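Local coordinates for glycosyl hydrolases family 31 family protein (Aspergillus niger, PDB 6DRU) that hydrolyses xyloglucan oligosaccharides as a family 31 glycosidase, releasing alpha-xylose from the glucose at their non-reducing end, at residues R275-S280 with E573-G578. Residues are numbered along the deposited sequence; the frame is centred on the assembly and turned at random.
Sequences RNIPVS and EPWSYG
Arg275 lays its guanidinium flat over one face of the Trp575 indole, the two planes differing by 8°. Its CZ sits 4.0 Å from the centroid of the five-membered ring of Trp575, over the face, which meets the geometry of a cation-pi stack. Nearer the backbone on the same side chain, CD of Arg275 lies 4.0 Å from the centroid of the six-membered ring of Trp575, a CH-pi contact. With chi2 (175°) and chi3 both near trans, the arginine runs straight along the indole and spans both rings. At the ring edge, CD1 of Ile277 comes within 3.8 Å of Trp575 CE3. The opposite face of the indole is backed by its own segment, with Glu573 CB 3.4 Å above the plane and Pro574 CD also over that face. A type I turn from Glu573 to Ser576, closed by the bond from Ser576 N to Glu573 O (2.9 Å), presents the tryptophan. Across from it, the chain leaves helix 262-274 through a Schellman motif in which Asn276 has positive phi. From that helix Phe272 meets Trp575 edge-to-face, and Asn271 OD1 accepts a weak hydrogen bond from Arg275 NE that helps place the guanidinium. Two surface loops of the TIM-barrel domain are thus joined by cation-pi, CH-pi and apolar contacts, without hydrogen bonds between them.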
loop_
_atom_site.group_PDB
_atom_site.type_symbol
_atom_site.label_atom_id
_atom_site.label_comp_id
_atom_site.label_asym_id
_atom_site.label_seq_id
_atom_site.Cartn_x
_atom_site.Cartn_y
_atom_site.Cartn_z
ATOM N N ARG A 275 -15.692 -56.152 27.193
ATOM C CA ARG A 275 -16.889 -55.637 27.848
ATOM C C ARG A 275 -18.121 -55.687 26.957
ATOM O O ARG A 275 -19.211 -55.340 27.423
ATOM C CB ARG A 275 -16.662 -54.196 28.313
ATOM C CG ARG A 275 -15.563 -54.024 29.344
ATOM C CD ARG A 275 -15.338 -52.551 29.631
ATOM N NE ARG A 275 -14.249 -52.325 30.575
ATOM C CZ ARG A 275 -14.429 -51.972 31.844
ATOM N NH1 ARG A 275 -15.656 -51.804 32.316
ATOM N NH2 ARG A 275 -13.383 -51.783 32.639
ATOM N N ASN A 276 -17.972 -56.105 25.699
ATOM C CA ASN A 276 -19.087 -56.209 24.755
ATOM C C ASN A 276 -19.795 -54.865 24.567
ATOM O O ASN A 276 -21.024 -54.794 24.487
ATOM C CB ASN A 276 -20.077 -57.292 25.191
ATOM C CG ASN A 276 -20.778 -57.949 24.017
ATOM O OD1 ASN A 276 -20.188 -58.143 22.955
ATOM N ND2 ASN A 276 -22.048 -58.292 24.203
ATOM N N ILE A 277 -19.016 -53.792 24.493
ATOM C CA ILE A 277 -19.535 -52.445 24.261
ATOM C C ILE A 277 -19.234 -52.067 22.815
ATOM O O ILE A 277 -18.061 -52.110 22.410
ATOM C CB ILE A 277 -18.931 -51.424 25.234
ATOM C CG1 ILE A 277 -19.197 -51.842 26.680
ATOM C CG2 ILE A 277 -19.498 -50.038 24.967
ATOM C CD1 ILE A 277 -18.671 -50.862 27.705
ATOM N N PRO A 278 -20.233 -51.698 22.015
ATOM C CA PRO A 278 -19.975 -51.411 20.599
ATOM C C PRO A 278 -19.276 -50.076 20.397
ATOM O O PRO A 278 -19.546 -49.093 21.092
ATOM C CB PRO A 278 -21.378 -51.405 19.983
ATOM C CG PRO A 278 -22.268 -50.999 21.107
ATOM C CD PRO A 278 -21.662 -51.580 22.357
ATOM N N VAL A 279 -18.369 -50.053 19.424
ATOM C CA VAL A 279 -17.677 -48.839 19.003
ATOM C C VAL A 279 -17.440 -48.937 17.501
ATOM O O VAL A 279 -17.108 -50.007 16.980
ATOM C CB VAL A 279 -16.361 -48.628 19.789
ATOM C CG1 VAL A 279 -15.414 -49.804 19.599
ATOM C CG2 VAL A 279 -15.692 -47.324 19.380
ATOM N N SER A 280 -17.640 -47.823 16.797
ATOM C CA SER A 280 -17.568 -47.815 15.341
ATOM C C SER A 280 -16.283 -47.216 14.786
ATOM O O SER A 280 -15.889 -47.568 13.669
ATOM C CB SER A 280 -18.765 -47.058 14.757
ATOM O OG SER A 280 -19.973 -47.767 14.966
ATOM N N GLU A 573 -13.147 -42.933 28.450
ATOM C CA GLU A 573 -13.871 -44.105 27.990
ATOM C C GLU A 573 -15.207 -44.220 28.711
ATOM O O GLU A 573 -15.392 -43.652 29.791
ATOM C CB GLU A 573 -13.030 -45.361 28.224
ATOM C CG GLU A 573 -11.813 -45.497 27.306
ATOM C CD GLU A 573 -10.732 -44.466 27.589
ATOM O OE1 GLU A 573 -10.594 -43.510 26.797
ATOM O OE2 GLU A 573 -10.030 -44.602 28.614
ATOM N N PRO A 574 -16.174 -44.944 28.132
ATOM C CA PRO A 574 -17.498 -45.041 28.768
ATOM C C PRO A 574 -17.477 -45.663 30.158
ATOM O O PRO A 574 -18.475 -45.542 30.881
ATOM C CB PRO A 574 -18.304 -45.903 27.784
ATOM C CG PRO A 574 -17.290 -46.565 26.913
ATOM C CD PRO A 574 -16.146 -45.614 26.821
ATOM N N TRP A 575 -16.387 -46.315 30.554
ATOM C CA TRP A 575 -16.250 -46.888 31.885
ATOM C C TRP A 575 -15.353 -46.057 32.795
ATOM O O TRP A 575 -14.987 -46.523 33.878
ATOM C CB TRP A 575 -15.704 -48.313 31.786
ATOM C CG TRP A 575 -14.502 -48.407 30.912
ATOM C CD1 TRP A 575 -13.207 -48.175 31.270
ATOM C CD2 TRP A 575 -14.479 -48.762 29.525
ATOM N NE1 TRP A 575 -12.379 -48.359 30.191
ATOM C CE2 TRP A 575 -13.134 -48.722 29.107
ATOM C CE3 TRP A 575 -15.465 -49.110 28.596
ATOM C CZ2 TRP A 575 -12.750 -49.016 27.800
ATOM C CZ3 TRP A 575 -15.081 -49.403 27.299
ATOM C CH2 TRP A 575 -13.735 -49.354 26.913
ATOM N N SER A 576 -14.989 -44.846 32.383
ATOM C CA SER A 576 -14.032 -44.027 33.113
ATOM C C SER A 576 -14.690 -42.926 33.935
ATOM O O SER A 576 -13.985 -42.052 34.451
ATOM C CB SER A 576 -13.018 -43.419 32.141
ATOM O OG SER A 576 -12.393 -44.424 31.361
ATOM N N TYR A 577 -16.014 -42.945 34.076
ATOM C CA TYR A 577 -16.741 -41.863 34.731
ATOM C C TYR A 577 -17.520 -42.352 35.946
ATOM O O TYR A 577 -18.570 -41.802 36.281
ATOM C CB TYR A 577 -17.673 -41.168 33.739
ATOM C CG TYR A 577 -16.936 -40.367 32.695
ATOM C CD1 TYR A 577 -16.427 -40.976 31.555
ATOM C CD2 TYR A 577 -16.738 -39.002 32.853
ATOM C CE1 TYR A 577 -15.746 -40.248 30.601
ATOM C CE2 TYR A 577 -16.060 -38.266 31.905
ATOM C CZ TYR A 577 -15.566 -38.893 30.781
ATOM O OH TYR A 577 -14.889 -38.163 29.834
ATOM N N GLY A 578 -17.016 -43.373 36.616
ATOM C CA GLY A 578 -17.684 -43.903 37.786
ATOM C C GLY A 578 -18.525 -45.122 37.458
ATOM O O GLY A 578 -19.107 -45.242 36.374
#